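PDB 2V0P: type 2A phosphatase-associated protein 42 from Saccharomyces cerevisiae, which inhibits the PP2A-type phosphatase Sit4 and associates with PP2A catalytic subunits in TOR signalling, represented here by its all-helical N-terminal domain. Local coordinates for residues 32-46 / 75-87. Numbering follows the deposited sequence.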
ATOM      1  N   GLN A  32      23.677  -8.051  -7.939  1.00 30.32           N
ATOM      2  CA  GLN A  32      23.966  -7.196  -6.821  1.00 31.60           C
ATOM      3  C   GLN A  32      25.462  -6.747  -6.867  1.00 32.20           C
ATOM      4  O   GLN A  32      25.795  -5.643  -6.443  1.00 31.44           O
ATOM      5  CB  GLN A  32      23.668  -7.889  -5.505  1.00 33.21           C
ATOM      6  CG  GLN A  32      22.198  -8.084  -5.189  1.00 33.92           C
ATOM      7  CD  GLN A  32      21.475  -6.781  -5.195  1.00 31.98           C
ATOM      8  OE1 GLN A  32      21.891  -5.826  -4.546  1.00 34.44           O
ATOM      9  NE2 GLN A  32      20.433  -6.711  -5.962  1.00 33.24           N
ATOM     10  N   GLY A  33      26.307  -7.648  -7.354  1.00 31.81           N
ATOM     11  CA  GLY A  33      27.735  -7.464  -7.499  1.00 33.41           C
ATOM     12  C   GLY A  33      28.025  -6.262  -8.381  1.00 32.92           C
ATOM     13  O   GLY A  33      28.699  -5.378  -7.949  1.00 34.56           O
ATOM     14  N   LEU A  34      27.478  -6.242  -9.590  1.00 33.61           N
ATOM     15  CA  LEU A  34      27.589  -5.077 -10.522  1.00 33.88           C
ATOM     16  C   LEU A  34      26.927  -3.829  -9.969  1.00 33.43           C
ATOM     17  O   LEU A  34      27.447  -2.712 -10.110  1.00 34.96           O
ATOM     18  CB  LEU A  34      26.985  -5.404 -11.885  1.00 33.50           C
ATOM     19  CG  LEU A  34      26.973  -4.329 -12.973  1.00 34.80           C
ATOM     20  CD1 LEU A  34      28.423  -3.944 -13.306  1.00 36.60           C
ATOM     21  CD2 LEU A  34      26.305  -4.929 -14.172  1.00 34.70           C
ATOM     22  N   LEU A  35      25.789  -4.003  -9.295  1.00 33.03           N
ATOM     23  CA  LEU A  35      25.103  -2.882  -8.717  1.00 33.03           C
ATOM     24  C   LEU A  35      25.954  -2.208  -7.636  1.00 32.46           C
ATOM     25  O   LEU A  35      26.132  -0.994  -7.643  1.00 34.58           O
ATOM     26  CB  LEU A  35      23.682  -3.289  -8.224  1.00 32.72           C
ATOM     27  CG  LEU A  35      22.834  -2.191  -7.616  1.00 34.85           C
ATOM     28  CD1 LEU A  35      22.258  -1.241  -8.643  1.00 39.76           C
ATOM     29  CD2 LEU A  35      21.762  -2.782  -6.796  1.00 36.53           C
ATOM     30  N   LEU A  36      26.489  -3.011  -6.736  1.00 32.05           N
ATOM     31  CA  LEU A  36      27.351  -2.538  -5.709  1.00 32.70           C
ATOM     32  C   LEU A  36      28.590  -1.842  -6.264  1.00 30.09           C
ATOM     33  O   LEU A  36      28.952  -0.871  -5.770  1.00 33.14           O
ATOM     34  CB  LEU A  36      27.787  -3.658  -4.788  1.00 30.13           C
ATOM     35  CG  LEU A  36      28.678  -3.253  -3.639  1.00 34.35           C
ATOM     36  CD1 LEU A  36      28.054  -2.155  -2.788  1.00 39.67           C
ATOM     37  CD2 LEU A  36      29.040  -4.445  -2.788  1.00 39.99           C
ATOM     38  N   SER A  37      29.214  -2.367  -7.273  1.00 30.95           N
ATOM     39  CA  SER A  37      30.461  -1.718  -7.759  1.00 33.97           C
ATOM     40  C   SER A  37      30.119  -0.426  -8.496  1.00 32.44           C
ATOM     41  O   SER A  37      30.853   0.536  -8.403  1.00 33.32           O
ATOM     42  CB  SER A  37      31.321  -2.630  -8.582  1.00 32.34           C
ATOM     43  OG  SER A  37      30.665  -3.051  -9.738  1.00 38.12           O
ATOM     44  N   THR A  38      28.977  -0.413  -9.180  1.00 33.53           N
ATOM     45  CA  THR A  38      28.470   0.792  -9.785  1.00 29.02           C
ATOM     46  C   THR A  38      28.225   1.891  -8.780  1.00 29.97           C
ATOM     47  O   THR A  38      28.626   3.082  -8.949  1.00 32.44           O
ATOM     48  CB  THR A  38      27.339   0.525 -10.726  1.00 30.80           C
ATOM     49  OG1 THR A  38      27.758  -0.431 -11.649  1.00 30.89           O
ATOM     50  CG2 THR A  38      26.898   1.887 -11.557  1.00 32.97           C
ATOM     51  N   ILE A  39      27.559   1.566  -7.703  1.00 30.32           N
ATOM     52  CA  ILE A  39      27.348   2.539  -6.678  1.00 30.09           C
ATOM     53  C   ILE A  39      28.659   3.036  -6.106  1.00 31.93           C
ATOM     54  O   ILE A  39      28.826   4.244  -5.945  1.00 34.18           O
ATOM     55  CB  ILE A  39      26.446   1.933  -5.543  1.00 29.80           C
ATOM     56  CG1 ILE A  39      25.031   1.755  -6.035  1.00 32.16           C
ATOM     57  CG2 ILE A  39      26.438   2.786  -4.379  1.00 28.63           C
ATOM     58  CD1 ILE A  39      24.270   0.795  -4.989  1.00 30.73           C
ATOM     59  N   LYS A  40      29.593   2.141  -5.814  1.00 34.10           N
ATOM     60  CA  LYS A  40      30.869   2.530  -5.248  1.00 36.01           C
ATOM     61  C   LYS A  40      31.562   3.577  -6.190  1.00 34.24           C
ATOM     62  O   LYS A  40      32.009   4.611  -5.730  1.00 36.03           O
ATOM     63  CB  LYS A  40      31.751   1.307  -4.948  1.00 36.88           C
ATOM     64  CG  LYS A  40      31.246   0.439  -3.791  1.00 38.37           C
ATOM     65  CD  LYS A  40      32.192  -0.741  -3.536  1.00 39.55           C
ATOM     66  CE  LYS A  40      31.711  -1.653  -2.408  1.00 44.99           C
ATOM     67  NZ  LYS A  40      31.883  -1.047  -1.048  1.00 48.83           N
ATOM     68  N   LYS A  41      31.570   3.301  -7.486  1.00 32.71           N
ATOM     69  CA  LYS A  41      32.082   4.201  -8.521  1.00 34.36           C
ATOM     70  C   LYS A  41      31.390   5.557  -8.531  1.00 34.85           C
ATOM     71  O   LYS A  41      32.041   6.591  -8.679  1.00 33.70           O
ATOM     72  CB  LYS A  41      31.896   3.595  -9.900  1.00 34.83           C
ATOM     73  CG  LYS A  41      32.882   2.500 -10.245  1.00 36.22           C
ATOM     74  CD  LYS A  41      32.565   1.957 -11.598  1.00 40.44           C
ATOM     75  CE  LYS A  41      33.489   0.801 -11.951  1.00 47.88           C
ATOM     76  NZ  LYS A  41      33.106   0.225 -13.288  1.00 51.54           N
ATOM     77  N   LEU A  42      30.064   5.536  -8.474  1.00 31.75           N
ATOM     78  CA  LEU A  42      29.319   6.796  -8.439  1.00 32.20           C
ATOM     79  C   LEU A  42      29.561   7.593  -7.162  1.00 31.22           C
ATOM     80  O   LEU A  42      29.566   8.780  -7.198  1.00 33.76           O
ATOM     81  CB  LEU A  42      27.845   6.563  -8.721  1.00 32.47           C
ATOM     82  CG  LEU A  42      26.927   7.784  -8.858  1.00 32.95           C
ATOM     83  CD1 LEU A  42      27.454   8.702  -9.965  1.00 34.90           C
ATOM     84  CD2 LEU A  42      25.504   7.311  -9.199  1.00 32.91           C
ATOM     85  N   LEU A  43      29.777   6.931  -6.032  1.00 33.42           N
ATOM     86  CA  LEU A  43      30.016   7.595  -4.790  1.00 33.23           C
ATOM     87  C   LEU A  43      31.409   8.265  -4.916  1.00 34.47           C
ATOM     88  O   LEU A  43      31.605   9.370  -4.488  1.00 34.63           O
ATOM     89  CB  LEU A  43      30.025   6.584  -3.656  1.00 35.10           C
ATOM     90  CG  LEU A  43      28.647   6.067  -3.167  1.00 32.80           C
ATOM     91  CD1 LEU A  43      28.901   4.992  -2.149  1.00 39.75           C
ATOM     92  CD2 LEU A  43      27.888   7.189  -2.565  1.00 37.64           C
ATOM     93  N   ASN A  44      32.332   7.551  -5.510  1.00 33.50           N
ATOM     94  CA  ASN A  44      33.681   8.043  -5.706  1.00 36.75           C
ATOM     95  C   ASN A  44      33.656   9.250  -6.605  1.00 35.64           C
ATOM     96  O   ASN A  44      34.359  10.211  -6.340  1.00 36.71           O
ATOM     97  CB  ASN A  44      34.572   6.921  -6.244  1.00 37.50           C
ATOM     98  CG  ASN A  44      35.090   6.050  -5.138  1.00 39.81           C
ATOM     99  OD1 ASN A  44      35.055   6.453  -3.976  1.00 44.82           O
ATOM    100  ND2 ASN A  44      35.599   4.866  -5.477  1.00 44.28           N
ATOM    101  N   LEU A  45      32.749   9.222  -7.589  1.00 37.02           N
ATOM    102  CA  LEU A  45      32.578  10.318  -8.577  1.00 35.29           C
ATOM    103  C   LEU A  45      31.985  11.575  -7.985  1.00 35.98           C
ATOM    104  O   LEU A  45      32.528  12.719  -8.190  1.00 35.60           O
ATOM    105  CB  LEU A  45      31.833   9.809  -9.784  1.00 35.76           C
ATOM    106  CG  LEU A  45      31.642  10.678 -11.005  1.00 39.70           C
ATOM    107  CD1 LEU A  45      33.018  11.078 -11.556  1.00 40.50           C
ATOM    108  CD2 LEU A  45      30.836   9.915 -12.026  1.00 41.52           C
ATOM    109  N   LYS A  46      30.954  11.394  -7.153  1.00 35.48           N
ATOM    110  CA  LYS A  46      30.449  12.481  -6.399  1.00 35.19           C
ATOM    111  C   LYS A  46      31.516  13.207  -5.601  1.00 34.93           C
ATOM    112  O   LYS A  46      31.576  14.419  -5.638  1.00 37.10           O
ATOM    113  CB  LYS A  46      29.333  12.024  -5.475  1.00 35.18           C
ATOM    114  CG  LYS A  46      28.763  13.151  -4.710  1.00 37.79           C
ATOM    115  CD  LYS A  46      27.442  12.814  -4.091  1.00 42.32           C
ATOM    116  CE  LYS A  46      27.115  13.843  -3.026  1.00 46.56           C
ATOM    117  NZ  LYS A  46      25.664  13.798  -2.672  1.00 46.14           N
ATOM    118  N   VAL A  75      23.974  13.253 -10.294  1.00 32.72           N
ATOM    119  CA  VAL A  75      24.653  12.189  -9.580  1.00 34.31           C
ATOM    120  C   VAL A  75      23.757  11.645  -8.415  1.00 35.16           C
ATOM    121  O   VAL A  75      23.585  10.507  -8.318  1.00 35.44           O
ATOM    122  CB  VAL A  75      26.042  12.529  -9.054  1.00 34.15           C
ATOM    123  CG1 VAL A  75      26.945  13.123 -10.141  1.00 31.43           C
ATOM    124  CG2 VAL A  75      26.017  13.382  -7.862  1.00 38.49           C
ATOM    125  N   ASP A  76      23.164  12.494  -7.603  1.00 36.94           N
ATOM    126  CA  ASP A  76      22.288  11.993  -6.560  1.00 35.98           C
ATOM    127  C   ASP A  76      21.038  11.286  -7.097  1.00 38.29           C
ATOM    128  O   ASP A  76      20.542  10.357  -6.425  1.00 38.22           O
ATOM    129  CB  ASP A  76      21.906  13.091  -5.625  1.00 38.63           C
ATOM    130  CG  ASP A  76      23.083  13.647  -4.889  1.00 39.40           C
ATOM    131  OD1 ASP A  76      23.833  12.834  -4.323  1.00 46.28           O
ATOM    132  OD2 ASP A  76      23.240  14.891  -4.895  1.00 42.40           O
ATOM    133  N   TYR A  77      20.517  11.709  -8.273  1.00 35.46           N
ATOM    134  CA  TYR A  77      19.410  11.051  -8.863  1.00 34.99           C
ATOM    135  C   TYR A  77      19.793   9.576  -9.155  1.00 36.08           C
ATOM    136  O   TYR A  77      19.042   8.662  -8.818  1.00 32.07           O
ATOM    137  CB  TYR A  77      18.910  11.728 -10.127  1.00 35.45           C
ATOM    138  CG  TYR A  77      17.889  10.998 -10.958  1.00 32.04           C
ATOM    139  CD1 TYR A  77      16.516  10.854 -10.541  1.00 32.74           C
ATOM    140  CD2 TYR A  77      18.237  10.461 -12.190  1.00 29.90           C
ATOM    141  CE1 TYR A  77      15.610  10.193 -11.345  1.00 27.34           C
ATOM    142  CE2 TYR A  77      17.311   9.838 -12.955  1.00 36.11           C
ATOM    143  CZ  TYR A  77      15.970   9.713 -12.483  1.00 30.93           C
ATOM    144  OH  TYR A  77      15.091   9.098 -13.244  1.00 30.86           O
ATOM    145  N   TYR A  78      20.965   9.387  -9.769  1.00 33.77           N
ATOM    146  CA  TYR A  78      21.380   8.107 -10.190  1.00 33.30           C
ATOM    147  C   TYR A  78      21.704   7.211  -8.919  1.00 35.07           C
ATOM    148  O   TYR A  78      21.484   6.043  -8.955  1.00 33.82           O
ATOM    149  CB  TYR A  78      22.573   8.238 -11.171  1.00 36.46           C
ATOM    150  CG  TYR A  78      22.092   8.452 -12.580  1.00 33.27           C
ATOM    151  CD1 TYR A  78      22.148   9.679 -13.174  1.00 35.94           C
ATOM    152  CD2 TYR A  78      21.492   7.413 -13.277  1.00 36.57           C
ATOM    153  CE1 TYR A  78      21.698   9.868 -14.428  1.00 38.60           C
ATOM    154  CE2 TYR A  78      21.000   7.597 -14.546  1.00 41.26           C
ATOM    155  CZ  TYR A  78      21.116   8.836 -15.113  1.00 40.31           C
ATOM    156  OH  TYR A  78      20.660   9.043 -16.385  1.00 42.22           O
ATOM    157  N   LEU A  79      22.230   7.796  -7.867  1.00 35.24           N
ATOM    158  CA  LEU A  79      22.456   7.101  -6.628  1.00 37.25           C
ATOM    159  C   LEU A  79      21.084   6.635  -6.076  1.00 36.95           C
ATOM    160  O   LEU A  79      20.950   5.508  -5.682  1.00 38.16           O
ATOM    161  CB  LEU A  79      23.232   7.946  -5.622  1.00 36.05           C
ATOM    162  CG  LEU A  79      24.777   8.179  -5.734  1.00 33.39           C
ATOM    163  CD1 LEU A  79      25.146   9.078  -4.662  1.00 33.56           C
ATOM    164  CD2 LEU A  79      25.584   6.933  -5.636  1.00 33.48           C
ATOM    165  N   GLY A  80      20.093   7.518  -6.093  1.00 36.92           N
ATOM    166  CA  GLY A  80      18.700   7.144  -5.771  1.00 35.59           C
ATOM    167  C   GLY A  80      18.204   5.908  -6.464  1.00 31.92           C
ATOM    168  O   GLY A  80      17.720   4.989  -5.816  1.00 35.30           O
ATOM    169  N   LEU A  81      18.336   5.887  -7.760  1.00 31.83           N
ATOM    170  CA  LEU A  81      17.912   4.817  -8.591  1.00 34.54           C
ATOM    171  C   LEU A  81      18.696   3.489  -8.314  1.00 34.22           C
ATOM    172  O   LEU A  81      18.114   2.392  -8.267  1.00 35.12           O
ATOM    173  CB  LEU A  81      18.053   5.203 -10.025  1.00 33.75           C
ATOM    174  CG  LEU A  81      17.174   6.270 -10.631  1.00 35.66           C
ATOM    175  CD1 LEU A  81      17.616   6.432 -12.037  1.00 38.28           C
ATOM    176  CD2 LEU A  81      15.691   5.844 -10.538  1.00 36.24           C
ATOM    177  N   LEU A  82      20.002   3.605  -8.142  1.00 34.91           N
ATOM    178  CA  LEU A  82      20.805   2.408  -7.937  1.00 33.55           C
ATOM    179  C   LEU A  82      20.597   1.805  -6.567  1.00 33.01           C
ATOM    180  O   LEU A  82      20.444   0.619  -6.478  1.00 33.83           O
ATOM    181  CB  LEU A  82      22.305   2.727  -8.136  1.00 36.40           C
ATOM    182  CG  LEU A  82      22.673   3.217  -9.537  1.00 28.20           C
ATOM    183  CD1 LEU A  82      24.022   3.918  -9.421  1.00 40.88           C
ATOM    184  CD2 LEU A  82      22.820   2.154 -10.453  1.00 28.21           C
ATOM    185  N   ILE A  83      20.629   2.623  -5.528  1.00 33.01           N
ATOM    186  CA  ILE A  83      20.464   2.188  -4.178  1.00 35.14           C
ATOM    187  C   ILE A  83      19.086   1.512  -3.949  1.00 35.38           C
ATOM    188  O   ILE A  83      19.006   0.524  -3.299  1.00 35.54           O
ATOM    189  CB  ILE A  83      20.673   3.325  -3.184  1.00 36.57           C
ATOM    190  CG1 ILE A  83      22.118   3.859  -3.289  1.00 34.61           C
ATOM    191  CG2 ILE A  83      20.466   2.808  -1.727  1.00 36.95           C
ATOM    192  CD1 ILE A  83      22.386   4.929  -2.470  1.00 34.77           C
ATOM    193  N   SER A  84      18.024   2.037  -4.535  1.00 35.68           N
ATOM    194  CA  SER A  84      16.703   1.418  -4.286  1.00 35.99           C
ATOM    195  C   SER A  84      16.651  -0.043  -4.749  1.00 35.35           C
ATOM    196  O   SER A  84      15.755  -0.802  -4.350  1.00 33.92           O
ATOM    197  CB  SER A  84      15.614   2.248  -4.956  1.00 34.69           C
ATOM    198  OG  SER A  84      15.707   2.128  -6.331  1.00 32.39           O
ATOM    199  N   ARG A  85      17.664  -0.446  -5.539  1.00 35.05           N
ATOM    200  CA  ARG A  85      17.690  -1.719  -6.177  1.00 33.13           C
ATOM    201  C   ARG A  85      18.564  -2.795  -5.423  1.00 32.50           C
ATOM    202  O   ARG A  85      18.544  -3.935  -5.781  1.00 28.58           O
ATOM    203  CB  ARG A  85      18.144  -1.575  -7.627  1.00 33.67           C
ATOM    204  CG  ARG A  85      17.116  -1.171  -8.616  1.00 34.25           C
ATOM    205  CD  ARG A  85      17.719  -0.573  -9.876  1.00 38.50           C
ATOM    206  NE  ARG A  85      16.665  -0.314 -10.859  1.00 36.16           N
ATOM    207  CZ  ARG A  85      15.856   0.730 -10.844  1.00 36.22           C
ATOM    208  NH1 ARG A  85      15.986   1.680  -9.936  1.00 37.45           N
ATOM    209  NH2 ARG A  85      14.895   0.842 -11.755  1.00 44.06           N
ATOM    210  N   ARG A  86      19.295  -2.360  -4.409  1.00 32.48           N
ATOM    211  CA  ARG A  86      20.132  -3.195  -3.581  1.00 34.78           C
ATOM    212  C   ARG A  86      19.276  -4.152  -2.753  1.00 33.54           C
ATOM    213  O   ARG A  86      18.206  -3.801  -2.338  1.00 31.79           O
ATOM    214  CB  ARG A  86      20.985  -2.313  -2.673  1.00 36.02           C
ATOM    215  CG  ARG A  86      22.098  -1.605  -3.441  1.00 37.12           C
ATOM    216  CD  ARG A  86      23.277  -2.583  -3.686  1.00 40.18           C
ATOM    217  NE  ARG A  86      24.079  -2.840  -2.505  1.00 38.92           N
ATOM    218  CZ  ARG A  86      24.551  -4.045  -2.161  1.00 42.99           C
ATOM    219  NH1 ARG A  86      24.279  -5.117  -2.893  1.00 41.50           N
ATOM    220  NH2 ARG A  86      25.294  -4.185  -1.068  1.00 42.94           N
ATOM    221  N   GLN A  87      19.778  -5.357  -2.564  1.00 34.86           N
ATOM    222  CA  GLN A  87      19.166  -6.336  -1.686  1.00 37.12           C
ATOM    223  C   GLN A  87      20.253  -7.108  -0.944  1.00 37.20           C
ATOM    224  O   GLN A  87      21.350  -7.360  -1.477  1.00 38.65           O
ATOM    225  CB  GLN A  87      18.356  -7.362  -2.489  1.00 35.76           C
ATOM    226  CG  GLN A  87      17.306  -6.820  -3.303  1.00 40.89           C
ATOM    227  CD  GLN A  87      16.455  -7.905  -3.904  1.00 45.62           C
ATOM    228  OE1 GLN A  87      16.527  -9.096  -3.514  1.00 45.53           O
ATOM    229  NE2 GLN A  87      15.612  -7.506  -4.835  1.00 46.10           N
TER
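Helix 32-46 and helix 75-83 run nearly antiparallel, their axes approaching to 10.1 Å, with 159° between their N-to-C directions, Ile39 facing Leu82 at mid-contact and Gln32 meeting Arg86 near one end. Antiparallel helix pairs of this kind build the tetratricopeptide repeat-like fold of the Tap42 N-terminal domain, and this one illustrates how an apolar seam is closed by polar groups at both ends. Leu42 and Leu82 interlock as knobs into holes. The CD2 branch of Leu42 reaches Leu79 CD2 at 3.6 Å and also touches Tyr78 CB and Leu82 CD1, while Leu82 enters the hole made by Leu35, Thr38, Ile39 and Leu42; Phe8 of helix 4-19 packs on Leu42 as well. At one end Lys46, its CG anti to the backbone N (chi1 -178°) and its chain extended past Val75 CG2, forms a salt bridge from NZ to the syn lone pair of Asp76 OD1 at 2.6 Å. At the other, Arg86 bends at both chi2 and chi3, laying its CG and CD against Leu35 CD2 and Ile39 CD1 and bringing one guanidinium face under Leu36. Were Arg86 an alanine, Leu35 CD2 and Ile39 CD1 would probably lose their aliphatic cover and Gln32 OE1 one of its two donors. Gln32 NE2 is held chiefly by the carbonyl of Gln26, with a weak bond to Arg85 O. Two donors grip Gln32 OE1: Arg86 NH1 on an in-plane lone pair at 3.0 Å, and Gln87 N from above the carbonyl plane at 2.9 Å.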